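Local coordinates for protein-tyrosine-phosphatase (Vibrio vulnificus, PDB 7DHD) that probably removes phosphate from phosphotyrosine in proteins, as a low-molecular-weight protein tyrosine phosphatase associated with capsular polysaccharide, at residues K118-P123 / Y135-E140; V13-R18 / E68-Q73; G112-Q117 / Q143-K148. All blocks are in the same frame, centred on the assembly; numbering follows the deposited sequence.

How the interactions relate
Interaction 2 lies at the phosphate-binding loop and interaction 1 at the loop carrying Asp122, the predicted proton donor; their centres are about 15 Å apart. Arg18, predicted to belong to the active site, joins them: its NH1 probably forms a hydrogen bond with Ile120 O, 2.9 Å away, and its guanidinium carbon also packs against Asp122 CB. Interactions 1 and 3 share helix 128-146, with centres about 12 Å apart, and interaction 1 is nested within the chain loop closed by interaction 3. Ile115 bridges these two, its CD1 lying 3.8 Å from Leu137 CG. Interactions 2 and 3 do not touch: they lie on opposite sides of the chain's centre, about 22 Å apart between centres.

Interaction 1: K118-P123 / Y135-E140; sequences KDIPDP and YQLIDE
Leu137 is the bump of this contact: its CD2 methyl projects from helix 128-146 into a shallow hollow made by three consecutive loop residues. One wall is the CD1 methyl of Ile120, 3.8 Å from Leu137 CD2; another is the pyrrolidine of Pro121, whose CD lies 3.7 Å from the same methyl and whose ring crosses the leucine nearly at a right angle. Asp119 contributes only its carbonyl oxygen at the lip, since its carboxylate is engaged in a salt bridge with Lys91. The loop is the one that carries the Asp-Pro pair of low-molecular-weight tyrosine phosphatases, Asp122 and Pro123, and it meets the helix just ahead of that pair. Ile120 suits this place because beta-branching gives it two prongs. With CG1 anti to the carbonyl carbon (chi1 -56°), the longer prong reaches Leu137, while CG2 drops onto the next helical residue, 3.6 Å from Ile138 CG1. The two isoleucines cross almost perpendicularly, and Ile120 CG2 also lies 4.0 Å from Ile138 CD1. Ile120 is also tied by backbone hydrogen bonding to Met89.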
ATOM      1  N   LYS A 118      12.765  -5.464   3.905  1.00 23.90           N
ATOM      2  CA  LYS A 118      12.637  -4.336   4.824  1.00 23.11           C
ATOM      3  C   LYS A 118      11.205  -3.915   5.046  1.00 24.39           C
ATOM      4  O   LYS A 118      10.390  -3.898   4.119  1.00 22.72           O
ATOM      5  CB  LYS A 118      13.494  -3.140   4.391  1.00 24.94           C
ATOM      6  CG  LYS A 118      14.990  -3.401   4.590  1.00 26.16           C
ATOM      7  CD  LYS A 118      15.852  -2.251   4.101  1.00 26.54           C
ATOM      8  CE  LYS A 118      17.121  -2.765   3.477  1.00 24.57           C
ATOM      9  NZ  LYS A 118      18.014  -3.436   4.470  1.00 25.60           N
ATOM     10  N   ASP A 119      10.914  -3.516   6.276  1.00 21.37           N
ATOM     11  CA  ASP A 119       9.622  -2.919   6.608  1.00 21.42           C
ATOM     12  C   ASP A 119       9.653  -1.442   6.182  1.00 24.05           C
ATOM     13  O   ASP A 119      10.671  -0.760   6.390  1.00 24.04           O
ATOM     14  CB  ASP A 119       9.393  -2.999   8.122  1.00 23.56           C
ATOM     15  CG  ASP A 119       8.919  -4.345   8.645  1.00 29.17           C
ATOM     16  OD1 ASP A 119       8.920  -4.524   9.852  1.00 33.56           O
ATOM     17  OD2 ASP A 119       8.516  -5.201   7.831  1.00 28.67           O
ATOM     18  N   ILE A 120       8.544  -0.943   5.604  1.00 18.39           N
ATOM     19  CA  ILE A 120       8.455   0.459   5.206  1.00 19.70           C
ATOM     20  C   ILE A 120       8.150   1.306   6.470  1.00 24.53           C
ATOM     21  O   ILE A 120       7.186   1.003   7.178  1.00 21.91           O
ATOM     22  CB  ILE A 120       7.432   0.695   4.051  1.00 22.35           C
ATOM     23  CG1 ILE A 120       7.742  -0.188   2.776  1.00 23.71           C
ATOM     24  CG2 ILE A 120       7.294   2.188   3.715  1.00 22.59           C
ATOM     25  CD1 ILE A 120       9.123  -0.016   2.041  1.00 26.40           C
ATOM     26  N   PRO A 121       8.965   2.350   6.770  1.00 22.96           N
ATOM     27  CA  PRO A 121       8.700   3.167   7.969  1.00 22.40           C
ATOM     28  C   PRO A 121       7.405   3.954   7.871  1.00 25.87           C
ATOM     29  O   PRO A 121       7.096   4.504   6.806  1.00 24.34           O
ATOM     30  CB  PRO A 121       9.923   4.083   8.062  1.00 24.96           C
ATOM     31  CG  PRO A 121      10.417   4.187   6.667  1.00 29.91           C
ATOM     32  CD  PRO A 121      10.132   2.856   6.022  1.00 25.12           C
ATOM     33  N   ASP A 122       6.622   3.948   8.961  1.00 21.48           N
ATOM     34  CA  ASP A 122       5.373   4.691   9.020  1.00 19.61           C
ATOM     35  C   ASP A 122       5.658   6.183   9.282  1.00 23.41           C
ATOM     36  O   ASP A 122       6.238   6.509  10.311  1.00 23.51           O
ATOM     37  CB  ASP A 122       4.432   4.106  10.092  1.00 20.42           C
ATOM     38  CG  ASP A 122       3.120   4.852  10.241  1.00 22.98           C
ATOM     39  OD1 ASP A 122       2.706   5.514   9.284  1.00 21.68           O
ATOM     40  OD2 ASP A 122       2.508   4.748  11.300  1.00 26.43           O
ATOM     41  N   PRO A 123       5.227   7.099   8.382  1.00 20.68           N
ATOM     42  CA  PRO A 123       5.491   8.531   8.602  1.00 20.61           C
ATOM     43  C   PRO A 123       4.380   9.270   9.370  1.00 24.13           C
ATOM     44  O   PRO A 123       4.515  10.475   9.626  1.00 23.88           O
ATOM     45  CB  PRO A 123       5.612   9.073   7.164  1.00 22.58           C
ATOM     46  CG  PRO A 123       4.629   8.235   6.392  1.00 24.91           C
ATOM     47  CD  PRO A 123       4.560   6.872   7.081  1.00 21.05           C
ATOM     48  N   TYR A 135       8.403   7.698   1.312  1.00 19.97           N
ATOM     49  CA  TYR A 135       8.238   7.735  -0.142  1.00 19.68           C
ATOM     50  C   TYR A 135       9.449   7.093  -0.845  1.00 23.13           C
ATOM     51  O   TYR A 135       9.271   6.253  -1.735  1.00 21.48           O
ATOM     52  CB  TYR A 135       8.025   9.180  -0.669  1.00 21.54           C
ATOM     53  CG  TYR A 135       7.778   9.180  -2.161  1.00 22.91           C
ATOM     54  CD1 TYR A 135       6.486   9.083  -2.670  1.00 24.45           C
ATOM     55  CD2 TYR A 135       8.840   9.152  -3.064  1.00 26.22           C
ATOM     56  CE1 TYR A 135       6.254   8.994  -4.040  1.00 27.13           C
ATOM     57  CE2 TYR A 135       8.621   9.032  -4.436  1.00 28.03           C
ATOM     58  CZ  TYR A 135       7.324   8.951  -4.915  1.00 32.60           C
ATOM     59  OH  TYR A 135       7.102   8.884  -6.266  1.00 36.13           O
ATOM     60  N   GLN A 136      10.657   7.544  -0.492  1.00 20.78           N
ATOM     61  CA  GLN A 136      11.903   7.047  -1.096  1.00 22.10           C
ATOM     62  C   GLN A 136      12.033   5.506  -0.974  1.00 24.35           C
ATOM     63  O   GLN A 136      12.347   4.848  -1.959  1.00 25.25           O
ATOM     64  CB  GLN A 136      13.132   7.784  -0.528  1.00 24.31           C
ATOM     65  CG  GLN A 136      13.224   9.274  -0.886  1.00 40.30           C
ATOM     66  CD  GLN A 136      13.241   9.586  -2.368  1.00 62.91           C
ATOM     67  OE1 GLN A 136      13.758   8.823  -3.198  1.00 60.48           O
ATOM     68  NE2 GLN A 136      12.707  10.748  -2.726  1.00 53.82           N
ATOM     69  N   LEU A 137      11.741   4.933   0.200  1.00 22.49           N
ATOM     70  CA  LEU A 137      11.816   3.480   0.370  1.00 22.55           C
ATOM     71  C   LEU A 137      10.691   2.746  -0.382  1.00 24.20           C
ATOM     72  O   LEU A 137      10.941   1.685  -0.951  1.00 24.57           O
ATOM     73  CB  LEU A 137      11.894   3.071   1.851  1.00 22.11           C
ATOM     74  CG  LEU A 137      12.599   1.720   2.166  1.00 27.23           C
ATOM     75  CD1 LEU A 137      14.143   1.759   1.902  1.00 27.33           C
ATOM     76  CD2 LEU A 137      12.341   1.266   3.586  1.00 30.13           C
ATOM     77  N   ILE A 138       9.486   3.353  -0.454  1.00 19.99           N
ATOM     78  CA  ILE A 138       8.351   2.792  -1.210  1.00 18.26           C
ATOM     79  C   ILE A 138       8.729   2.728  -2.694  1.00 23.27           C
ATOM     80  O   ILE A 138       8.508   1.697  -3.340  1.00 23.26           O
ATOM     81  CB  ILE A 138       7.049   3.603  -0.970  1.00 20.40           C
ATOM     82  CG1 ILE A 138       6.437   3.246   0.398  1.00 19.47           C
ATOM     83  CG2 ILE A 138       6.027   3.382  -2.107  1.00 22.14           C
ATOM     84  CD1 ILE A 138       5.341   4.207   0.916  1.00 23.21           C
ATOM     85  N   ASP A 139       9.359   3.816  -3.203  1.00 20.47           N
ATOM     86  CA  ASP A 139       9.793   3.924  -4.595  1.00 20.78           C
ATOM     87  C   ASP A 139      10.795   2.813  -4.947  1.00 25.54           C
ATOM     88  O   ASP A 139      10.616   2.131  -5.960  1.00 25.68           O
ATOM     89  CB  ASP A 139      10.379   5.319  -4.873  1.00 22.85           C
ATOM     90  CG  ASP A 139      10.765   5.530  -6.317  1.00 33.93           C
ATOM     91  OD1 ASP A 139       9.868   5.501  -7.177  1.00 35.11           O
ATOM     92  OD2 ASP A 139      11.973   5.688  -6.589  1.00 44.94           O
ATOM     93  N   GLU A 140      11.825   2.616  -4.096  1.00 23.21           N
ATOM     94  CA  GLU A 140      12.863   1.589  -4.291  1.00 23.66           C
ATOM     95  C   GLU A 140      12.204   0.182  -4.328  1.00 26.43           C
ATOM     96  O   GLU A 140      12.484  -0.607  -5.237  1.00 25.70           O
ATOM     97  CB  GLU A 140      13.922   1.687  -3.171  1.00 25.26           C
ATOM     98  CG  GLU A 140      15.186   0.886  -3.467  1.00 35.91           C
ATOM     99  CD  GLU A 140      16.272   0.826  -2.408  1.00 51.77           C
ATOM    100  OE1 GLU A 140      16.107   1.422  -1.318  1.00 41.97           O
ATOM    101  OE2 GLU A 140      17.312   0.188  -2.689  1.00 42.09           O
TER

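Interaction 2: V13-R18 / E68-Q73; sequences VGNICR and ENHQSQ
The amide of Asn15 and the imidazole of His70 meet with their planes 84° apart, almost perpendicular, and the asparagine comes up to the edge of the ring, its CG in the ring plane. Asn15 belongs to the P-loop, the signature phosphate-binding loop of the family, which runs from Cys12, the predicted nucleophile, to Arg18, and it takes a left-handed backbone conformation that asparagine tolerates better than most residues. The backbone carbonyl of Asn15 also faces His70: NE2 of His70 donates to Asn15 O at 2.8 Å, approaching with a 27° tilt from the carbonyl plane.

The side chain of Asn15 extends with CG anti to the backbone N (chi1 -171°), which carries its amide past the imidazole to the backbone of the second loop. There OD1 accepts from Gln73 N at 3.0 Å, with the donor in the carbonyl plane, and lies 3.2 Å from Ser72 CA. The other end of the amide, ND2, is held by the hydroxyls of Ser19 and Ser37, so the two ends cannot be exchanged without losing bonds. Ser72 lies alongside with its CB 4.1 Å from Asn15 CB, a fit that suits a small residue, and its hydroxyl turns to Glu43 O and Lys50 N. Pro20 and Arg24 of helix 18-29 also pack against His70.

Chemically, Asn15 is gripped at its backbone oxygen and at both ends of its amide, which should hold this buried residue in its left-handed conformation. The bond to Asn15 O also requires a proton on His70 NE2, and this donation would probably polarise the Asn15-Ile16 peptide slightly within the phosphate-binding loop.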
ATOM      1  N   VAL A  13      -2.111  -0.068   7.968  1.00 16.75           N
ATOM      2  CA  VAL A  13      -3.141  -0.077   9.000  1.00 17.42           C
ATOM      3  C   VAL A  13      -4.234   0.971   8.717  1.00 20.39           C
ATOM      4  O   VAL A  13      -5.399   0.599   8.598  1.00 19.53           O
ATOM      5  CB  VAL A  13      -2.557   0.019  10.432  1.00 22.02           C
ATOM      6  CG1 VAL A  13      -3.663   0.098  11.476  1.00 21.82           C
ATOM      7  CG2 VAL A  13      -1.637  -1.167  10.725  1.00 22.04           C
ATOM      8  N   GLY A  14      -3.854   2.253   8.613  1.00 18.38           N
ATOM      9  CA  GLY A  14      -4.803   3.350   8.420  1.00 19.04           C
ATOM     10  C   GLY A  14      -5.304   3.561   7.003  1.00 21.58           C
ATOM     11  O   GLY A  14      -6.345   4.199   6.811  1.00 21.16           O
ATOM     12  N   ASN A  15      -4.535   3.076   6.002  1.00 18.39           N
ATOM     13  CA  ASN A  15      -4.822   3.268   4.575  1.00 18.65           C
ATOM     14  C   ASN A  15      -4.900   4.777   4.214  1.00 20.83           C
ATOM     15  O   ASN A  15      -5.721   5.202   3.388  1.00 18.48           O
ATOM     16  CB  ASN A  15      -6.067   2.475   4.108  1.00 19.43           C
ATOM     17  CG  ASN A  15      -6.285   2.452   2.612  1.00 23.97           C
ATOM     18  OD1 ASN A  15      -7.415   2.547   2.138  1.00 18.26           O
ATOM     19  ND2 ASN A  15      -5.217   2.346   1.838  1.00 18.48           N
ATOM     20  N   ILE A  16      -4.034   5.590   4.857  1.00 18.57           N
ATOM     21  CA  ILE A  16      -3.971   7.037   4.590  1.00 18.11           C
ATOM     22  C   ILE A  16      -2.550   7.529   4.290  1.00 20.65           C
ATOM     23  O   ILE A  16      -2.405   8.595   3.680  1.00 19.09           O
ATOM     24  CB  ILE A  16      -4.651   7.918   5.684  1.00 21.43           C
ATOM     25  CG1 ILE A  16      -4.060   7.650   7.092  1.00 22.68           C
ATOM     26  CG2 ILE A  16      -6.184   7.768   5.657  1.00 19.80           C
ATOM     27  CD1 ILE A  16      -4.287   8.802   8.128  1.00 28.02           C
ATOM     28  N   CYS A  17      -1.507   6.788   4.713  1.00 18.93           N
ATOM     29  CA  CYS A  17      -0.136   7.198   4.457  1.00 19.72           C
ATOM     30  C   CYS A  17       0.603   6.247   3.507  1.00 21.91           C
ATOM     31  O   CYS A  17       0.704   6.540   2.321  1.00 22.74           O
ATOM     32  CB  CYS A  17       0.628   7.407   5.763  1.00 20.59           C
ATOM     33  SG  CYS A  17      -0.005   8.752   6.815  1.00 24.52           S
ATOM     34  N   ARG A  18       1.143   5.131   4.030  1.00 17.25           N
ATOM     35  CA  ARG A  18       1.939   4.181   3.242  1.00 15.82           C
ATOM     36  C   ARG A  18       1.196   3.488   2.092  1.00 17.74           C
ATOM     37  O   ARG A  18       1.660   3.598   0.960  1.00 18.71           O
ATOM     38  CB  ARG A  18       2.602   3.118   4.142  1.00 16.30           C
ATOM     39  CG  ARG A  18       3.777   3.645   4.964  1.00 21.12           C
ATOM     40  CD  ARG A  18       4.246   2.616   5.974  1.00 24.29           C
ATOM     41  NE  ARG A  18       3.212   2.343   6.979  1.00 26.14           N
ATOM     42  CZ  ARG A  18       3.328   1.468   7.973  1.00 36.79           C
ATOM     43  NH1 ARG A  18       4.441   0.759   8.120  1.00 22.90           N
ATOM     44  NH2 ARG A  18       2.336   1.301   8.835  1.00 19.95           N
ATOM     45  N   GLU A  68      -4.053  12.065  -5.128  1.00 24.21           N
ATOM     46  CA  GLU A  68      -5.331  12.767  -4.917  1.00 24.22           C
ATOM     47  C   GLU A  68      -6.479  11.775  -5.194  1.00 25.69           C
ATOM     48  O   GLU A  68      -6.227  10.710  -5.744  1.00 23.79           O
ATOM     49  CB  GLU A  68      -5.439  14.027  -5.784  1.00 26.99           C
ATOM     50  CG  GLU A  68      -4.479  15.093  -5.308  1.00 35.12           C
ATOM     51  CD  GLU A  68      -4.653  16.449  -5.926  1.00 53.02           C
ATOM     52  OE1 GLU A  68      -5.036  16.535  -7.114  1.00 50.52           O
ATOM     53  OE2 GLU A  68      -4.354  17.440  -5.226  1.00 43.81           O
ATOM     54  N   ASN A  69      -7.738  12.129  -4.839  1.00 24.85           N
ATOM     55  CA  ASN A  69      -8.926  11.275  -5.062  1.00 24.49           C
ATOM     56  C   ASN A  69      -8.817   9.849  -4.446  1.00 27.34           C
ATOM     57  O   ASN A  69      -9.312   8.871  -5.016  1.00 26.64           O
ATOM     58  CB  ASN A  69      -9.316  11.196  -6.539  1.00 27.08           C
ATOM     59  CG  ASN A  69      -9.432  12.549  -7.180  1.00 48.07           C
ATOM     60  OD1 ASN A  69      -8.609  12.926  -8.002  1.00 46.71           O
ATOM     61  ND2 ASN A  69     -10.393  13.345  -6.732  1.00 31.40           N
ATOM     62  N   HIS A  70      -8.156   9.741  -3.285  1.00 22.29           N
ATOM     63  CA  HIS A  70      -8.085   8.484  -2.550  1.00 20.93           C
ATOM     64  C   HIS A  70      -9.169   8.516  -1.456  1.00 23.14           C
ATOM     65  O   HIS A  70      -9.386   9.552  -0.831  1.00 22.33           O
ATOM     66  CB  HIS A  70      -6.688   8.269  -1.931  1.00 21.07           C
ATOM     67  CG  HIS A  70      -6.633   7.118  -0.965  1.00 23.50           C
ATOM     68  ND1 HIS A  70      -6.626   5.806  -1.408  1.00 24.48           N
ATOM     69  CD2 HIS A  70      -6.609   7.119   0.387  1.00 24.44           C
ATOM     70  CE1 HIS A  70      -6.602   5.055  -0.318  1.00 23.41           C
ATOM     71  NE2 HIS A  70      -6.580   5.798   0.785  1.00 23.80           N
ATOM     72  N   GLN A  71      -9.823   7.384  -1.222  1.00 21.67           N
ATOM     73  CA  GLN A  71     -10.816   7.198  -0.162  1.00 21.51           C
ATOM     74  C   GLN A  71     -10.371   5.919   0.539  1.00 23.45           C
ATOM     75  O   GLN A  71     -10.240   4.875  -0.104  1.00 20.80           O
ATOM     76  CB  GLN A  71     -12.231   7.024  -0.734  1.00 24.56           C
ATOM     77  CG  GLN A  71     -12.838   8.290  -1.324  1.00 39.07           C
ATOM     78  CD  GLN A  71     -14.209   8.005  -1.906  1.00 63.38           C
ATOM     79  OE1 GLN A  71     -15.134   7.559  -1.213  1.00 61.10           O
ATOM     80  NE2 GLN A  71     -14.374   8.235  -3.201  1.00 60.60           N
ATOM     81  N   SER A  72     -10.070   6.003   1.826  1.00 20.07           N
ATOM     82  CA  SER A  72      -9.613   4.804   2.540  1.00 19.20           C
ATOM     83  C   SER A  72     -10.727   3.747   2.582  1.00 22.26           C
ATOM     84  O   SER A  72     -11.916   4.094   2.538  1.00 20.88           O
ATOM     85  CB  SER A  72      -9.152   5.153   3.949  1.00 23.47           C
ATOM     86  OG  SER A  72     -10.273   5.632   4.669  1.00 25.36           O
ATOM     87  N   GLN A  73     -10.346   2.469   2.641  1.00 19.04           N
ATOM     88  CA  GLN A  73     -11.309   1.373   2.744  1.00 18.88           C
ATOM     89  C   GLN A  73     -10.819   0.285   3.688  1.00 22.53           C
ATOM     90  O   GLN A  73      -9.623   0.005   3.745  1.00 22.51           O
ATOM     91  CB  GLN A  73     -11.726   0.812   1.363  1.00 20.67           C
ATOM     92  CG  GLN A  73     -10.648   0.013   0.633  1.00 19.64           C
ATOM     93  CD  GLN A  73     -11.078  -0.564  -0.692  1.00 29.16           C
ATOM     94  OE1 GLN A  73     -12.267  -0.849  -0.939  1.00 24.99           O
ATOM     95  NE2 GLN A  73     -10.116  -0.739  -1.586  1.00 22.96           N
TER

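Interaction 3: G112-Q117 / Q143-K148; sequences GQWIGQ and QAWAKK
In the alpha/beta fold of this phosphatase, the loop that follows edge strand 108-110 of the four-stranded parallel sheet folds against the last part of the chain, residues 143-148 on and after helix 128-146, and two tryptophans make the joint, Trp114 from the loop and Trp145 from the helix. They form a T-shaped pair. The pyrrole edge of Trp114 points at the face of the six-membered ring of Trp145, with ring centroids 4.2 Å apart and planes at 78°. The leading atom is NE1 of Trp114, which stands 3.1 Å above the Trp145 plane over its centre, so the positively polarised edge of one indole meets the electron-rich face of the other. Trp145 is buried and its own orientation is fixed from elsewhere: NE1 donates to Leu110 O, and its ring packs on Leu85 and Leu87 of the sheet.

Ala144 lets the loop come close to the helix. Its methyl lies 3.6 Å from Trp114 CB, and the small residue suits this close approach; Ile115 CG2 touches the same methyl more loosely. With CG anti to its carbonyl carbon, Trp114 presents its indole edge to Trp145 and a face to Lys148.

The two faces of Trp114 are occupied by different aliphatic chains. Gln113, its neighbour in the loop, lays CG over one face, while its carbonyl oxygen accepts from Gln117 NE2. Across the opposite face runs Lys148, an exposed residue whose long chain can cover an indole while its charged end stays near the surface. Bent at chi2 (-134°), it places CD 3.7 Å from the centroid of the Trp114 six-membered ring as a CH-pi contact, and NZ follows as a cation-pi partner, 3.8 Å from that centroid and 27° off the ring normal.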
ATOM      1  N   GLY A 112       8.313  -4.517   0.623  1.00 20.52           N
ATOM      2  CA  GLY A 112       9.761  -4.426   0.537  1.00 21.98           C
ATOM      3  C   GLY A 112      10.478  -5.763   0.406  1.00 25.31           C
ATOM      4  O   GLY A 112      11.627  -5.873   0.827  1.00 25.33           O
ATOM      5  N   GLN A 113       9.815  -6.789  -0.169  1.00 21.78           N
ATOM      6  CA  GLN A 113      10.402  -8.136  -0.318  1.00 22.35           C
ATOM      7  C   GLN A 113      11.724  -8.151  -1.093  1.00 25.66           C
ATOM      8  O   GLN A 113      12.657  -8.854  -0.696  1.00 22.91           O
ATOM      9  CB  GLN A 113       9.397  -9.090  -0.991  1.00 22.97           C
ATOM     10  CG  GLN A 113       9.896 -10.552  -1.162  1.00 26.35           C
ATOM     11  CD  GLN A 113      10.226 -11.322   0.125  1.00 40.68           C
ATOM     12  OE1 GLN A 113      11.193 -12.102   0.171  1.00 40.73           O
ATOM     13  NE2 GLN A 113       9.519 -11.065   1.198  1.00 30.64           N
ATOM     14  N   TRP A 114      11.789  -7.403  -2.208  1.00 24.63           N
ATOM     15  CA  TRP A 114      12.950  -7.432  -3.093  1.00 25.61           C
ATOM     16  C   TRP A 114      14.030  -6.380  -2.737  1.00 30.31           C
ATOM     17  O   TRP A 114      14.995  -6.228  -3.481  1.00 30.33           O
ATOM     18  CB  TRP A 114      12.488  -7.359  -4.565  1.00 24.79           C
ATOM     19  CG  TRP A 114      11.364  -8.318  -4.856  1.00 25.62           C
ATOM     20  CD1 TRP A 114      10.056  -8.004  -5.089  1.00 28.17           C
ATOM     21  CD2 TRP A 114      11.427  -9.749  -4.788  1.00 25.83           C
ATOM     22  NE1 TRP A 114       9.306  -9.153  -5.213  1.00 27.95           N
ATOM     23  CE2 TRP A 114      10.120 -10.239  -5.023  1.00 30.16           C
ATOM     24  CE3 TRP A 114      12.473 -10.672  -4.582  1.00 28.10           C
ATOM     25  CZ2 TRP A 114       9.825 -11.611  -5.043  1.00 30.06           C
ATOM     26  CZ3 TRP A 114      12.184 -12.030  -4.609  1.00 30.17           C
ATOM     27  CH2 TRP A 114      10.875 -12.490  -4.834  1.00 30.47           C
ATOM     28  N   ILE A 115      13.910  -5.723  -1.567  1.00 27.48           N
ATOM     29  CA  ILE A 115      14.905  -4.761  -1.067  1.00 27.26           C
ATOM     30  C   ILE A 115      15.437  -5.217   0.316  1.00 32.18           C
ATOM     31  O   ILE A 115      15.620  -4.395   1.214  1.00 34.15           O
ATOM     32  CB  ILE A 115      14.405  -3.267  -1.104  1.00 29.65           C
ATOM     33  CG1 ILE A 115      13.145  -3.040  -0.241  1.00 28.95           C
ATOM     34  CG2 ILE A 115      14.194  -2.789  -2.548  1.00 30.28           C
ATOM     35  CD1 ILE A 115      13.041  -1.632   0.453  1.00 27.84           C
ATOM     36  N   GLY A 116      15.692  -6.518   0.462  1.00 26.10           N
ATOM     37  CA  GLY A 116      16.204  -7.092   1.703  1.00 25.49           C
ATOM     38  C   GLY A 116      15.141  -7.360   2.761  1.00 27.39           C
ATOM     39  O   GLY A 116      15.448  -7.402   3.960  1.00 26.11           O
ATOM     40  N   GLN A 117      13.870  -7.533   2.329  1.00 22.46           N
ATOM     41  CA  GLN A 117      12.728  -7.819   3.224  1.00 21.56           C
ATOM     42  C   GLN A 117      12.553  -6.723   4.308  1.00 25.21           C
ATOM     43  O   GLN A 117      12.258  -7.013   5.478  1.00 25.86           O
ATOM     44  CB  GLN A 117      12.828  -9.247   3.834  1.00 22.62           C
ATOM     45  CG  GLN A 117      12.874 -10.390   2.814  1.00 27.07           C
ATOM     46  CD  GLN A 117      14.254 -10.629   2.220  1.00 41.64           C
ATOM     47  OE1 GLN A 117      15.253 -10.827   2.928  1.00 37.32           O
ATOM     48  NE2 GLN A 117      14.346 -10.599   0.899  1.00 34.93           N
ATOM     49  N   GLN A 143       9.893  -0.230  -7.587  1.00 26.27           N
ATOM     50  CA  GLN A 143      10.745  -0.424  -8.763  1.00 26.19           C
ATOM     51  C   GLN A 143      11.240  -1.884  -8.863  1.00 31.00           C
ATOM     52  O   GLN A 143      11.226  -2.455  -9.954  1.00 31.74           O
ATOM     53  CB  GLN A 143      11.913   0.571  -8.768  1.00 27.93           C
ATOM     54  CG  GLN A 143      11.541   1.917  -9.371  1.00 33.52           C
ATOM     55  CD  GLN A 143      12.747   2.805  -9.485  1.00 55.90           C
ATOM     56  OE1 GLN A 143      12.933   3.714  -8.682  1.00 49.16           O
ATOM     57  NE2 GLN A 143      13.623   2.522 -10.441  1.00 51.32           N
ATOM     58  N   ALA A 144      11.619  -2.491  -7.716  1.00 27.27           N
ATOM     59  CA  ALA A 144      12.076  -3.889  -7.631  1.00 27.53           C
ATOM     60  C   ALA A 144      10.913  -4.867  -7.894  1.00 31.09           C
ATOM     61  O   ALA A 144      11.127  -5.905  -8.521  1.00 30.61           O
ATOM     62  CB  ALA A 144      12.701  -4.156  -6.268  1.00 27.83           C
ATOM     63  N   TRP A 145       9.680  -4.524  -7.439  1.00 26.96           N
ATOM     64  CA  TRP A 145       8.493  -5.342  -7.707  1.00 26.32           C
ATOM     65  C   TRP A 145       8.134  -5.308  -9.200  1.00 31.66           C
ATOM     66  O   TRP A 145       7.804  -6.350  -9.766  1.00 30.15           O
ATOM     67  CB  TRP A 145       7.285  -4.897  -6.864  1.00 23.76           C
ATOM     68  CG  TRP A 145       7.065  -5.738  -5.643  1.00 23.67           C
ATOM     69  CD1 TRP A 145       7.208  -5.346  -4.346  1.00 25.88           C
ATOM     70  CD2 TRP A 145       6.671  -7.123  -5.604  1.00 23.28           C
ATOM     71  NE1 TRP A 145       6.927  -6.399  -3.498  1.00 24.70           N
ATOM     72  CE2 TRP A 145       6.604  -7.502  -4.245  1.00 26.53           C
ATOM     73  CE3 TRP A 145       6.373  -8.084  -6.589  1.00 25.29           C
ATOM     74  CZ2 TRP A 145       6.263  -8.804  -3.844  1.00 25.94           C
ATOM     75  CZ3 TRP A 145       6.024  -9.369  -6.192  1.00 26.56           C
ATOM     76  CH2 TRP A 145       5.957  -9.713  -4.837  1.00 26.56           C
ATOM     77  N   ALA A 146       8.234  -4.116  -9.837  1.00 31.31           N
ATOM     78  CA  ALA A 146       7.909  -3.903 -11.255  1.00 33.00           C
ATOM     79  C   ALA A 146       8.735  -4.779 -12.197  1.00 39.76           C
ATOM     80  O   ALA A 146       8.212  -5.226 -13.219  1.00 40.64           O
ATOM     81  CB  ALA A 146       8.063  -2.438 -11.624  1.00 34.19           C
ATOM     82  N   LYS A 147      10.008  -5.050 -11.845  1.00 37.47           N
ATOM     83  CA  LYS A 147      10.912  -5.893 -12.644  1.00 38.77           C
ATOM     84  C   LYS A 147      10.527  -7.382 -12.593  1.00 42.92           C
ATOM     85  O   LYS A 147      10.909  -8.148 -13.482  1.00 44.42           O
ATOM     86  CB  LYS A 147      12.374  -5.701 -12.200  1.00 41.95           C
ATOM     87  CG  LYS A 147      12.981  -4.393 -12.680  1.00 53.94           C
ATOM     88  CD  LYS A 147      14.336  -4.126 -12.050  1.00 63.42           C
ATOM     89  CE  LYS A 147      14.938  -2.824 -12.526  1.00 76.58           C
ATOM     90  NZ  LYS A 147      14.208  -1.632 -12.007  1.00 86.40           N
ATOM     91  N   LYS A 148       9.761  -7.777 -11.560  1.00 37.55           N
ATOM     92  CA  LYS A 148       9.305  -9.145 -11.325  1.00 37.17           C
ATOM     93  C   LYS A 148       7.850  -9.375 -11.768  1.00 41.12           C
ATOM     94  O   LYS A 148       7.429 -10.530 -11.887  1.00 41.50           O
ATOM     95  CB  LYS A 148       9.471  -9.509  -9.833  1.00 38.81           C
ATOM     96  CG  LYS A 148      10.914  -9.416  -9.326  1.00 46.77           C
ATOM     97  CD  LYS A 148      11.323 -10.616  -8.497  1.00 50.29           C
ATOM     98  CE  LYS A 148      12.822 -10.679  -8.359  1.00 50.79           C
ATOM     99  NZ  LYS A 148      13.276 -12.014  -7.890  1.00 61.09           N
TER